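Local coordinates for protein MgGH51 (Meripilus giganteus, PDB 6ZPV) that catalyses the hydrolysis of terminal alpha-L-arabinofuranosyl units from arabinose-containing glycans, as a fungal glycosidase of family GH51, at residues A[15-20]-A[517-522]; A[63-68]-A[94-99]; A[321-326]-A[331-336]; A[399-402]-A[407-410]; A[460-465]-A[553-558]. All blocks are in the same frame, centred on the assembly; numbering follows the deposited sequence. Where two conformers were deposited one is given.

Contact 1. Residues A[15-20]-A[517-522]; sequences STLYGL and LNKGDQ. With SO4 (sulfate ion), chain R.
The ring of Y18 meets K519 with its rim: CD of the lysine lies near the ring plane, 3.7 Å from CE2 of Y18, and CG of K519 sits in that plane. One face of the ring is taken by L17, whose CG stands 3.7 Å above the plane, over the ring centre. K519 reaches here because its CG is anti to the backbone N (chi1 -174°) and the chain bends at chi3 (77°), which carries NZ past the ring toward S15. NZ of K519 donates to a water at 2.9 Å; the same water accepts from Y18 N and donates to S15 O. NZ is also bonded to P14 O, and Y18 OH to E468. The contact joins the loop entering the first strand of the parallel (beta/alpha)8 barrel, 20-21, to the loop leading into strand 522-523 of the antiparallel C-terminal sheet, where D521 and Q522 form a classic beta bulge opposite R541. With an alanine at K519, P14 O and the water would probably lose their ammonium donor and the ring edge its aliphatic neighbour. S15 N points almost straight (177°) at O4 of a sulfate, probably from the crystallisation liquor, that R344 also holds.

Contact 2. Residues A[63-68]-A[94-99]; sequences AKLAVI and VGFTNE
L65 spreads both its methyls over the start of the F96 side chain: CD1 of L65 rests 3.9 Å from CB of F96, while CD2 of L65 comes to 4.0 Å from CD2 of F96, approaching the ring at a slant. The phenylalanine takes the cramped rotamer, CG between its own backbone N and carbonyl carbon (chi1 46°), and this sets its CB and CD2 beside the L65 methyls. Earlier in both segments, A63 packs more tightly. Its CB is pressed to 3.1 Å from G95 O; a further touch on CG1 of V94 holds for one of two modelled conformers and is therefore doubtful. G95 brings no side chain of its own, and a CB there would point away from the 63-68 segment. The joint rests on van der Waals contact, since the two strands belong to different antiparallel sheets of a beta-sandwich: 64-69 is an outermost strand of one, and 93-98 lies in the other between 57-60 and 174-181. F96 crosses between the layers, edge-to-face with F84 of strand 80-85 and F192 of strand 189-198, while L65 leans on P59 of strand 57-60.

Contact 3. Residues A[321-326]-A[331-336]; sequences GDPAKS and LRASLG
R332 leaves its helix with CG anti to the backbone N (chi1 -177°), runs on extended, then bends at chi3 (62°), and that bend delivers the guanidinium to the carbonyl of G321. The setting is the loop joining helix 306-320 to helix 327-334, between strands 284-289 and 345-348 of the (beta/alpha)8 barrel: G321 is the first residue beyond the former helix, and R332 sits in the last turn of the latter. Two nitrogens grip one oxygen. NH2 of R332 lies 2.9 Å from G321 O, nearly head-on to the C=O bond, and NH1 of R332 lies 3.1 Å from the same oxygen, on a lone pair in the carbonyl plane. G321 O stays within a few degrees of the guanidinium plane. The remaining N-H groups of this buried arginine go to F318 O, H337 O and P338 O, so a ring of backbone carbonyls fixes its rotation, and its positive charge probably suits the carbonyl end of helix 306-320. P323 adds an apolar contact: its CB is 3.9 Å from CB of A333, and its CG touches NH2 of R332 at 3.7 Å, obliquely to the flat group. The loop contains an Asx turn, A324 N to D322 OD1, and K325 N bonds D322 O. S326 then N-caps the next helix, its OG accepting from A329 N. At the far end a Schellman motif terminates that helix, with G336 as the C-prime residue of positive phi and its N 3.0 Å from A333 O.

Contact 4. Residues A[399-402]-A[407-410]; sequences VHVY and WFYQ
V401 and the aromatic pair W407 and F408 come at each other from opposite directions, the valine from strand 396-403 and the rings from helix 405-410, in a beta-alpha-beta unit of the (beta/alpha)8 barrel. CG2 of the valine, anti to the backbone N, stands over one face of the W407 six-membered ring in a CH-pi contact, 4.1 Å from the centroid and 22° off the normal, displaced toward the rim; the closest ring atom is CH2 of W407, 3.8 Å from CG2 of V401. CG1 of V401, set between backbone N and carbonyl carbon (chi1 63°), serves both rings, touching CZ of F408 and CZ3 of W407, each at 4.0 Å. The rings are turned against one another as well: CE3 of W407 lies above the centre of the F408 ring, 3.8 Å from its plane, and CG of F408 lies in the indole plane. F408 is in turn edge-to-face with F463 of helix 454-469. Replacing W407 by an alanine would probably leave CG2 of V401 without its aromatic platform and let the F408 ring shift for want of a neighbour on that face. At the end of F408, CZ meets V401 O in the plane of the phenyl ring, 3.7 Å apart.

Contact 5. Residues A[460-465]-A[553-558]; sequences EAAFMT and ANAGSS
Alanine methyls do the work where A461 and A462 of helix 454-469 lie on A553, near the end of strand 547-554: a barrel helix, leading from strand 424-432 to strand 474-479, set against the antiparallel C-terminal sheet. The apolar contacts come first. CB of A553 sits against the helix backbone between the two alanines, 3.5 Å from A462 N, with CB of A461 3.8 Å from CB of A553 and CB of A462 4.0 Å from it. A555, just beyond the strand, adds a looser touch to CB of A462. With no side chain longer than a methyl at the crossing, the CA atoms of A462 and A553 come within 5.1 Å, a closeness that larger side chains would probably not allow. A461 also touches F515 of helix 507-517 and V619 of strand 618-625, while H536 of strand 535-541 touches A462.

Hydrogen bonds serve each side separately, and none links the two segments. On the helix, T465 turns its hydroxyl back to its own chain, OG1 donating to A462 O at 2.7 Å from a position 15° out of the carbonyl plane. On the other side N554 points away from the helix and organises the chain as it leaves the strand. Its OD1 accepts from G556 N in an Asx turn, and its amide nitrogen is shared between A614 O and the backbone ahead, ND2 of N554 lying 2.9 Å from S558 O.

How the contacts relate
Contacts 1, 4 and 5 form one connected cluster where the barrel meets the C-terminal sheet. Contacts 4 and 5 have centres 12 Å apart and touch directly: CB of Y409 lies 3.7 Å from CB of A462, and CZ3 of W407 the same distance from CE1 of F463. Contact 1 reaches contact 5 through CE1 of Y18 and CE of M464, 4.2 Å apart, and their segments alternate along the chain. Contact 3, on the barrel's periphery, has its centre 32 Å from that of contact 1; contact 2, in the beta-sandwich, is 50 Å from it. In contact 4, H400 and Y402 bond E351 and E429, glutamates of the fourth and seventh barrel strands, where GH51 relatives place their active site.

Contact 1. Residues A[15-20]-A[517-522]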
# COMPACT_ATOMS: atom_id res chain seq x y z
N SER A 15 -20.79 3.55 2.74
CA SER A 15 -19.82 4.26 1.89
C SER A 15 -18.46 3.57 1.93
O SER A 15 -17.72 3.73 0.93
CB SER A 15 -19.70 5.71 2.34
OG SER A 15 -18.98 5.86 3.54
N THR A 16 -18.16 2.84 2.97
CA THR A 16 -16.87 2.22 3.21
C THR A 16 -16.71 0.82 2.64
O THR A 16 -15.68 0.20 2.88
CB THR A 16 -16.63 2.21 4.73
OG1 THR A 16 -17.78 1.65 5.38
CG2 THR A 16 -16.35 3.59 5.27
N LEU A 17 -17.69 0.32 1.87
CA LEU A 17 -17.65 -1.13 1.57
C LEU A 17 -16.35 -1.54 0.91
O LEU A 17 -15.83 -2.62 1.25
CB LEU A 17 -18.84 -1.53 0.72
CG LEU A 17 -18.97 -3.01 0.43
CD1 LEU A 17 -18.97 -3.86 1.67
CD2 LEU A 17 -20.24 -3.27 -0.38
N TYR A 18 -15.83 -0.81 -0.07
CA TYR A 18 -14.64 -1.22 -0.82
C TYR A 18 -13.46 -0.32 -0.53
O TYR A 18 -13.61 0.92 -0.68
CB TYR A 18 -14.91 -1.30 -2.32
CG TYR A 18 -16.07 -2.21 -2.67
CD1 TYR A 18 -15.93 -3.59 -2.58
CD2 TYR A 18 -17.29 -1.71 -3.04
CE1 TYR A 18 -17.01 -4.44 -2.86
CE2 TYR A 18 -18.36 -2.54 -3.32
CZ TYR A 18 -18.24 -3.90 -3.22
OH TYR A 18 -19.27 -4.76 -3.51
N GLY A 19 -12.31 -0.86 -0.22
CA GLY A 19 -11.11 -0.03 0.04
C GLY A 19 -9.86 -0.82 -0.10
O GLY A 19 -9.87 -1.93 -0.65
N LEU A 20 -8.77 -0.28 0.43
CA LEU A 20 -7.42 -0.81 0.23
C LEU A 20 -6.78 -1.23 1.54
O LEU A 20 -7.04 -0.63 2.61
CB LEU A 20 -6.53 0.27 -0.39
CG LEU A 20 -7.05 0.93 -1.66
CD1 LEU A 20 -6.01 1.89 -2.19
CD2 LEU A 20 -7.47 -0.06 -2.72
N LEU A 517 -16.40 1.05 -8.30
CA LEU A 517 -16.86 2.21 -9.08
C LEU A 517 -18.33 2.10 -9.50
O LEU A 517 -18.90 3.10 -10.04
CB LEU A 517 -16.04 2.33 -10.35
CG LEU A 517 -14.61 2.84 -10.18
CD1 LEU A 517 -14.00 3.02 -11.54
CD2 LEU A 517 -14.55 4.16 -9.42
N ASN A 518 -18.96 0.98 -9.33
CA ASN A 518 -20.32 0.70 -9.78
C ASN A 518 -21.14 0.18 -8.57
O ASN A 518 -21.58 -0.97 -8.55
CB ASN A 518 -20.30 -0.29 -10.96
CG ASN A 518 -19.42 0.18 -12.08
OD1 ASN A 518 -19.79 1.05 -12.87
ND2 ASN A 518 -18.25 -0.37 -12.16
N LYS A 519 -21.30 1.02 -7.59
CA LYS A 519 -21.85 0.66 -6.27
C LYS A 519 -22.82 1.77 -5.81
O LYS A 519 -22.42 2.93 -5.65
CB LYS A 519 -20.76 0.51 -5.21
CG LYS A 519 -21.29 0.00 -3.86
CD LYS A 519 -20.48 0.48 -2.69
CE LYS A 519 -20.76 1.87 -2.36
NZ LYS A 519 -19.90 2.34 -1.33
N GLY A 520 -24.05 1.42 -5.70
CA GLY A 520 -25.03 2.33 -5.19
C GLY A 520 -25.03 2.40 -3.65
O GLY A 520 -24.31 1.66 -2.97
N ASP A 521 -25.89 3.24 -3.13
CA ASP A 521 -26.13 3.40 -1.70
C ASP A 521 -27.35 2.62 -1.23
O ASP A 521 -27.57 2.54 -0.02
CB ASP A 521 -26.17 4.88 -1.30
CG ASP A 521 -27.25 5.68 -1.98
OD1 ASP A 521 -28.00 5.11 -2.78
OD2 ASP A 521 -27.41 6.87 -1.63
N GLN A 522 -28.09 2.00 -2.14
CA GLN A 522 -29.24 1.15 -1.78
C GLN A 522 -28.95 -0.28 -2.25
O GLN A 522 -28.55 -0.49 -3.42
CB GLN A 522 -30.52 1.63 -2.48
CG GLN A 522 -30.86 3.11 -2.28
CD GLN A 522 -32.12 3.48 -2.99
OE1 GLN A 522 -32.41 3.01 -4.11
NE2 GLN A 522 -32.96 4.33 -2.35
S SO4 R . -21.08 5.10 6.16
O1 SO4 R . -19.70 4.83 5.71
O2 SO4 R . -21.25 6.34 6.87
O3 SO4 R . -21.46 3.98 7.09
O4 SO4 R . -21.92 4.96 4.97
O HOH W 1 -17.09 1.71 -1.02

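Contact 2. Residues A[63-68]-A[94-99]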
# COMPACT_ATOMS: atom_id res chain seq x y z
N ALA A 63 37.30 4.70 -6.69
CA ALA A 63 36.76 5.13 -5.38
C ALA A 63 36.85 4.02 -4.35
O ALA A 63 36.56 2.84 -4.67
CB ALA A 63 35.31 5.54 -5.55
N LYS A 64 37.14 4.40 -3.12
CA LYS A 64 37.06 3.49 -1.96
C LYS A 64 35.84 3.90 -1.13
O LYS A 64 35.72 5.07 -0.76
CB LYS A 64 38.34 3.52 -1.15
CG LYS A 64 39.53 3.04 -1.94
N LEU A 65 34.97 2.95 -0.88
CA LEU A 65 33.71 3.16 -0.15
C LEU A 65 33.70 2.27 1.10
O LEU A 65 34.04 1.07 1.00
CB LEU A 65 32.50 2.80 -0.99
CG LEU A 65 32.37 3.52 -2.32
CD1 LEU A 65 31.11 3.03 -3.03
CD2 LEU A 65 32.38 5.02 -2.21
N ALA A 66 33.16 2.77 2.18
CA ALA A 66 32.84 1.98 3.38
C ALA A 66 31.75 2.70 4.15
O ALA A 66 31.75 3.91 4.20
CB ALA A 66 34.01 1.82 4.31
N VAL A 67 30.81 1.94 4.71
CA VAL A 67 29.83 2.52 5.62
C VAL A 67 30.41 2.48 7.02
O VAL A 67 30.76 1.41 7.51
CB VAL A 67 28.47 1.79 5.53
CG1 VAL A 67 27.51 2.37 6.55
CG2 VAL A 67 27.95 1.92 4.13
N ILE A 68 30.45 3.62 7.68
CA ILE A 68 31.03 3.78 9.02
C ILE A 68 30.00 4.19 10.05
O ILE A 68 29.04 4.88 9.70
CB ILE A 68 32.25 4.75 8.98
CG1 ILE A 68 31.85 6.16 8.63
CG2 ILE A 68 33.35 4.21 8.10
CD1 ILE A 68 32.92 7.21 8.91
N VAL A 94 35.44 10.36 -10.42
CA VAL A 94 35.61 9.37 -9.31
C VAL A 94 34.44 9.61 -8.37
O VAL A 94 34.13 10.78 -8.08
CB VAL A 94 37.01 9.49 -8.65
CG1 VAL A 94 37.13 8.50 -7.50
CG2 VAL A 94 38.17 9.30 -9.66
N GLY A 95 33.80 8.58 -7.85
CA GLY A 95 32.61 8.75 -7.05
C GLY A 95 31.90 7.46 -6.87
O GLY A 95 32.55 6.43 -6.63
N PHE A 96 30.56 7.50 -6.94
CA PHE A 96 29.78 6.30 -6.63
C PHE A 96 28.39 6.45 -7.26
O PHE A 96 27.94 7.56 -7.56
CB PHE A 96 29.73 6.06 -5.12
CG PHE A 96 29.41 7.29 -4.33
CD1 PHE A 96 28.10 7.66 -4.04
CD2 PHE A 96 30.44 8.09 -3.81
CE1 PHE A 96 27.85 8.80 -3.32
CE2 PHE A 96 30.17 9.23 -3.10
CZ PHE A 96 28.87 9.59 -2.86
N THR A 97 27.73 5.32 -7.44
CA THR A 97 26.37 5.20 -7.94
C THR A 97 25.45 4.55 -6.91
O THR A 97 25.91 3.78 -6.06
CB THR A 97 26.30 4.46 -9.28
OG1 THR A 97 26.78 3.13 -9.08
CG2 THR A 97 27.04 5.15 -10.39
N ASN A 98 24.17 4.84 -7.09
CA ASN A 98 23.09 4.10 -6.43
C ASN A 98 22.21 3.52 -7.55
O ASN A 98 21.74 4.29 -8.41
CB ASN A 98 22.24 5.00 -5.51
CG ASN A 98 21.25 4.22 -4.66
OD1 ASN A 98 20.19 3.81 -5.19
ND2 ASN A 98 21.56 4.06 -3.39
N GLU A 99 21.98 2.21 -7.52
CA GLU A 99 21.25 1.52 -8.58
C GLU A 99 19.74 1.67 -8.43
O GLU A 99 19.00 1.08 -9.26
CB GLU A 99 21.65 0.03 -8.59
CG GLU A 99 21.16 -0.74 -7.37
CD GLU A 99 21.57 -2.19 -7.34
OE1 GLU A 99 20.68 -3.06 -7.52
OE2 GLU A 99 22.77 -2.51 -7.21

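Contact 3. Residues A[321-326]-A[331-336]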
# COMPACT_ATOMS: atom_id res chain seq x y z
N GLY A 321 -6.34 15.40 17.05
CA GLY A 321 -6.48 16.22 18.27
C GLY A 321 -6.47 17.70 17.97
O GLY A 321 -5.91 18.14 16.97
N ASP A 322 -7.02 18.46 18.89
CA ASP A 322 -6.92 19.93 18.89
C ASP A 322 -5.47 20.29 19.18
O ASP A 322 -4.95 19.89 20.22
CB ASP A 322 -7.85 20.43 19.97
CG ASP A 322 -7.88 21.94 20.17
OD1 ASP A 322 -6.99 22.64 19.68
OD2 ASP A 322 -8.82 22.40 20.84
N PRO A 323 -4.82 21.07 18.31
CA PRO A 323 -3.43 21.46 18.56
C PRO A 323 -3.15 22.14 19.88
O PRO A 323 -2.01 22.06 20.37
CB PRO A 323 -3.09 22.38 17.40
CG PRO A 323 -4.03 21.92 16.33
CD PRO A 323 -5.33 21.61 17.04
N ALA A 324 -4.16 22.78 20.45
CA ALA A 324 -3.98 23.50 21.71
C ALA A 324 -3.92 22.53 22.89
O ALA A 324 -3.63 23.00 24.02
CB ALA A 324 -5.08 24.53 21.94
N LYS A 325 -4.26 21.25 22.72
CA LYS A 325 -4.53 20.34 23.85
C LYS A 325 -3.54 19.20 23.98
O LYS A 325 -3.64 18.48 24.97
CB LYS A 325 -5.97 19.82 23.78
CG LYS A 325 -7.01 20.96 23.82
CD LYS A 325 -6.96 21.80 25.09
N SER A 326 -2.68 18.96 23.00
CA SER A 326 -1.69 17.89 23.12
C SER A 326 -0.47 18.23 22.29
O SER A 326 -0.58 18.90 21.26
CB SER A 326 -2.21 16.50 22.76
OG SER A 326 -2.38 16.37 21.35
N LEU A 331 2.15 19.20 17.03
CA LEU A 331 3.16 18.80 16.06
C LEU A 331 2.55 18.73 14.65
O LEU A 331 3.15 19.22 13.68
CB LEU A 331 3.75 17.45 16.47
CG LEU A 331 4.87 16.90 15.58
CD1 LEU A 331 6.08 17.81 15.58
CD2 LEU A 331 5.25 15.52 16.02
N ARG A 332 1.36 18.13 14.50
CA ARG A 332 0.68 18.11 13.22
C ARG A 332 0.53 19.54 12.70
O ARG A 332 0.77 19.83 11.50
CB ARG A 332 -0.69 17.43 13.33
CG ARG A 332 -1.42 17.32 12.00
CD ARG A 332 -2.92 17.02 12.09
NE ARG A 332 -3.64 18.07 12.79
CZ ARG A 332 -4.26 17.97 13.97
NH1 ARG A 332 -4.12 16.90 14.72
NH2 ARG A 332 -5.02 18.95 14.38
N ALA A 333 0.09 20.46 13.53
CA ALA A 333 -0.05 21.86 13.13
C ALA A 333 1.31 22.41 12.68
O ALA A 333 1.35 23.15 11.68
CB ALA A 333 -0.69 22.66 14.28
N SER A 334 2.35 22.19 13.46
CA SER A 334 3.68 22.72 13.16
C SER A 334 4.19 22.25 11.79
O SER A 334 5.01 22.94 11.17
CB SER A 334 4.68 22.33 14.26
OG SER A 334 5.21 21.04 14.11
N LEU A 335 3.75 21.06 11.38
CA LEU A 335 4.13 20.46 10.10
C LEU A 335 3.19 20.88 8.97
O LEU A 335 3.33 20.36 7.85
CB LEU A 335 4.16 18.94 10.28
CG LEU A 335 5.27 18.44 11.21
CD1 LEU A 335 5.05 16.96 11.58
CD2 LEU A 335 6.64 18.62 10.59
N GLY A 336 2.33 21.86 9.21
CA GLY A 336 1.58 22.49 8.13
C GLY A 336 0.14 22.08 7.99
O GLY A 336 -0.50 22.52 7.04

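Contact 4. Residues A[399-402]-A[407-410]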
# COMPACT_ATOMS: atom_id res chain seq x y z
N VAL A 399 -11.81 -9.78 9.74
CA VAL A 399 -11.72 -11.18 9.27
C VAL A 399 -10.79 -11.24 8.07
O VAL A 399 -10.96 -10.47 7.10
CB VAL A 399 -13.14 -11.68 8.91
CG1 VAL A 399 -13.12 -13.11 8.45
CG2 VAL A 399 -14.12 -11.48 10.04
N HIS A 400 -9.82 -12.16 8.09
CA HIS A 400 -8.87 -12.36 6.99
C HIS A 400 -9.06 -13.76 6.41
O HIS A 400 -9.17 -14.70 7.18
CB HIS A 400 -7.41 -12.25 7.47
CG HIS A 400 -7.07 -10.92 8.07
ND1 HIS A 400 -5.85 -10.71 8.71
CD2 HIS A 400 -7.75 -9.76 8.14
CE1 HIS A 400 -5.84 -9.46 9.14
NE2 HIS A 400 -6.97 -8.84 8.82
N VAL A 401 -8.98 -13.90 5.10
CA VAL A 401 -8.98 -15.26 4.49
C VAL A 401 -8.15 -15.28 3.20
O VAL A 401 -8.39 -14.48 2.29
CB VAL A 401 -10.40 -15.81 4.28
CG1 VAL A 401 -11.24 -14.99 3.31
CG2 VAL A 401 -10.32 -17.26 3.84
N TYR A 402 -7.26 -16.24 3.13
CA TYR A 402 -6.50 -16.61 1.92
C TYR A 402 -6.87 -18.02 1.56
O TYR A 402 -6.78 -18.93 2.39
CB TYR A 402 -5.01 -16.45 2.17
CG TYR A 402 -4.61 -15.03 2.48
CD1 TYR A 402 -4.54 -14.07 1.49
CD2 TYR A 402 -4.35 -14.64 3.77
CE1 TYR A 402 -4.22 -12.76 1.79
CE2 TYR A 402 -4.04 -13.33 4.06
CZ TYR A 402 -3.98 -12.37 3.08
OH TYR A 402 -3.61 -11.06 3.31
N TRP A 407 -12.85 -22.01 -3.34
CA TRP A 407 -13.38 -21.69 -2.01
C TRP A 407 -14.17 -20.37 -2.04
O TRP A 407 -15.22 -20.25 -1.40
CB TRP A 407 -12.23 -21.59 -0.99
CG TRP A 407 -12.66 -21.33 0.42
CD1 TRP A 407 -12.83 -22.29 1.38
CD2 TRP A 407 -12.99 -20.07 1.02
NE1 TRP A 407 -13.26 -21.73 2.54
CE2 TRP A 407 -13.41 -20.38 2.35
CE3 TRP A 407 -12.99 -18.73 0.60
CZ2 TRP A 407 -13.85 -19.38 3.24
CZ3 TRP A 407 -13.45 -17.77 1.48
CH2 TRP A 407 -13.90 -18.07 2.77
N PHE A 408 -13.65 -19.36 -2.71
CA PHE A 408 -14.31 -18.05 -2.71
C PHE A 408 -15.72 -18.13 -3.30
O PHE A 408 -16.66 -17.57 -2.70
CB PHE A 408 -13.44 -16.98 -3.39
CG PHE A 408 -12.38 -16.44 -2.48
CD1 PHE A 408 -12.71 -15.43 -1.59
CD2 PHE A 408 -11.13 -17.00 -2.38
CE1 PHE A 408 -11.80 -14.98 -0.64
CE2 PHE A 408 -10.23 -16.54 -1.45
CZ PHE A 408 -10.55 -15.53 -0.57
N TYR A 409 -15.93 -18.81 -4.44
CA TYR A 409 -17.32 -18.89 -4.94
C TYR A 409 -18.17 -19.78 -4.05
O TYR A 409 -19.35 -19.52 -3.87
CB TYR A 409 -17.45 -19.20 -6.43
CG TYR A 409 -17.14 -20.60 -6.87
CD1 TYR A 409 -18.06 -21.60 -6.61
CD2 TYR A 409 -16.04 -20.93 -7.62
CE1 TYR A 409 -17.87 -22.91 -7.06
CE2 TYR A 409 -15.87 -22.23 -8.13
CZ TYR A 409 -16.79 -23.21 -7.86
OH TYR A 409 -16.59 -24.50 -8.35
N GLN A 410 -17.59 -20.84 -3.49
CA GLN A 410 -18.29 -21.77 -2.63
C GLN A 410 -18.70 -21.11 -1.33
O GLN A 410 -19.60 -21.63 -0.66
CB GLN A 410 -17.51 -23.06 -2.34
CG GLN A 410 -17.36 -23.93 -3.57
CD GLN A 410 -16.56 -25.18 -3.20
OE1 GLN A 410 -15.59 -25.09 -2.41
NE2 GLN A 410 -16.78 -26.24 -3.94

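Contact 5. Residues A[460-465]-A[553-558]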
# COMPACT_ATOMS: atom_id res chain seq x y z
N GLU A 460 -13.12 -14.45 -6.45
CA GLU A 460 -13.20 -13.31 -5.54
C GLU A 460 -14.47 -12.50 -5.80
O GLU A 460 -15.19 -12.13 -4.85
CB GLU A 460 -11.99 -12.41 -5.68
CG GLU A 460 -10.71 -13.07 -5.16
CD GLU A 460 -9.43 -12.58 -5.82
OE1 GLU A 460 -9.48 -11.58 -6.58
OE2 GLU A 460 -8.37 -13.17 -5.51
N ALA A 461 -14.81 -12.23 -7.05
CA ALA A 461 -15.97 -11.45 -7.40
C ALA A 461 -17.23 -12.15 -6.91
O ALA A 461 -18.14 -11.48 -6.36
CB ALA A 461 -16.04 -11.18 -8.87
N ALA A 462 -17.32 -13.46 -7.00
CA ALA A 462 -18.48 -14.18 -6.46
C ALA A 462 -18.56 -13.96 -4.95
O ALA A 462 -19.64 -13.67 -4.42
CB ALA A 462 -18.36 -15.66 -6.82
N PHE A 463 -17.45 -14.11 -4.26
CA PHE A 463 -17.45 -13.86 -2.80
C PHE A 463 -17.86 -12.40 -2.52
O PHE A 463 -18.62 -12.16 -1.54
CB PHE A 463 -16.04 -14.13 -2.29
CG PHE A 463 -15.88 -14.07 -0.80
CD1 PHE A 463 -16.26 -15.14 0.00
CD2 PHE A 463 -15.23 -13.01 -0.17
CE1 PHE A 463 -16.08 -15.11 1.38
CE2 PHE A 463 -15.05 -12.97 1.19
CZ PHE A 463 -15.42 -14.06 1.96
N MET A 464 -17.43 -11.44 -3.32
CA MET A 464 -17.76 -10.02 -3.11
C MET A 464 -19.25 -9.77 -3.31
O MET A 464 -19.78 -8.85 -2.64
CB MET A 464 -16.91 -9.17 -4.05
CG MET A 464 -15.38 -9.23 -3.70
SD MET A 464 -14.31 -8.84 -5.07
CE MET A 464 -14.67 -7.13 -5.07
N THR A 465 -19.95 -10.50 -4.17
CA THR A 465 -21.39 -10.33 -4.29
C THR A 465 -22.05 -10.64 -2.92
O THR A 465 -23.03 -9.98 -2.55
CB THR A 465 -22.04 -11.17 -5.39
OG1 THR A 465 -21.96 -12.57 -5.10
CG2 THR A 465 -21.50 -10.83 -6.75
N ALA A 553 -20.91 -12.43 -11.35
CA ALA A 553 -19.69 -13.25 -11.37
C ALA A 553 -20.06 -14.65 -11.86
O ALA A 553 -20.83 -15.34 -11.20
CB ALA A 553 -19.05 -13.29 -9.99
N ASN A 554 -19.45 -15.05 -12.96
CA ASN A 554 -19.51 -16.45 -13.42
C ASN A 554 -18.14 -17.03 -13.14
O ASN A 554 -17.21 -16.81 -13.91
CB ASN A 554 -19.94 -16.60 -14.87
CG ASN A 554 -20.10 -18.04 -15.27
OD1 ASN A 554 -19.74 -18.94 -14.48
ND2 ASN A 554 -20.66 -18.28 -16.45
N ALA A 555 -18.00 -17.74 -12.00
CA ALA A 555 -16.70 -18.25 -11.53
C ALA A 555 -16.43 -19.64 -12.00
O ALA A 555 -15.41 -20.26 -11.51
CB ALA A 555 -16.63 -18.19 -10.01
N GLY A 556 -17.26 -20.17 -12.90
CA GLY A 556 -17.16 -21.52 -13.44
C GLY A 556 -16.81 -21.59 -14.92
O GLY A 556 -16.67 -20.58 -15.61
N SER A 557 -16.70 -22.84 -15.41
CA SER A 557 -16.18 -23.12 -16.76
C SER A 557 -17.23 -23.16 -17.86
O SER A 557 -16.84 -23.34 -19.04
CB SER A 557 -15.43 -24.43 -16.76
OG SER A 557 -16.28 -25.49 -16.43
N SER A 558 -18.49 -23.00 -17.52
CA SER A 558 -19.52 -22.96 -18.57
C SER A 558 -20.27 -21.61 -18.53
O SER A 558 -20.51 -21.00 -17.48
CB SER A 558 -20.44 -24.16 -18.53
OG SER A 558 -21.09 -24.09 -17.29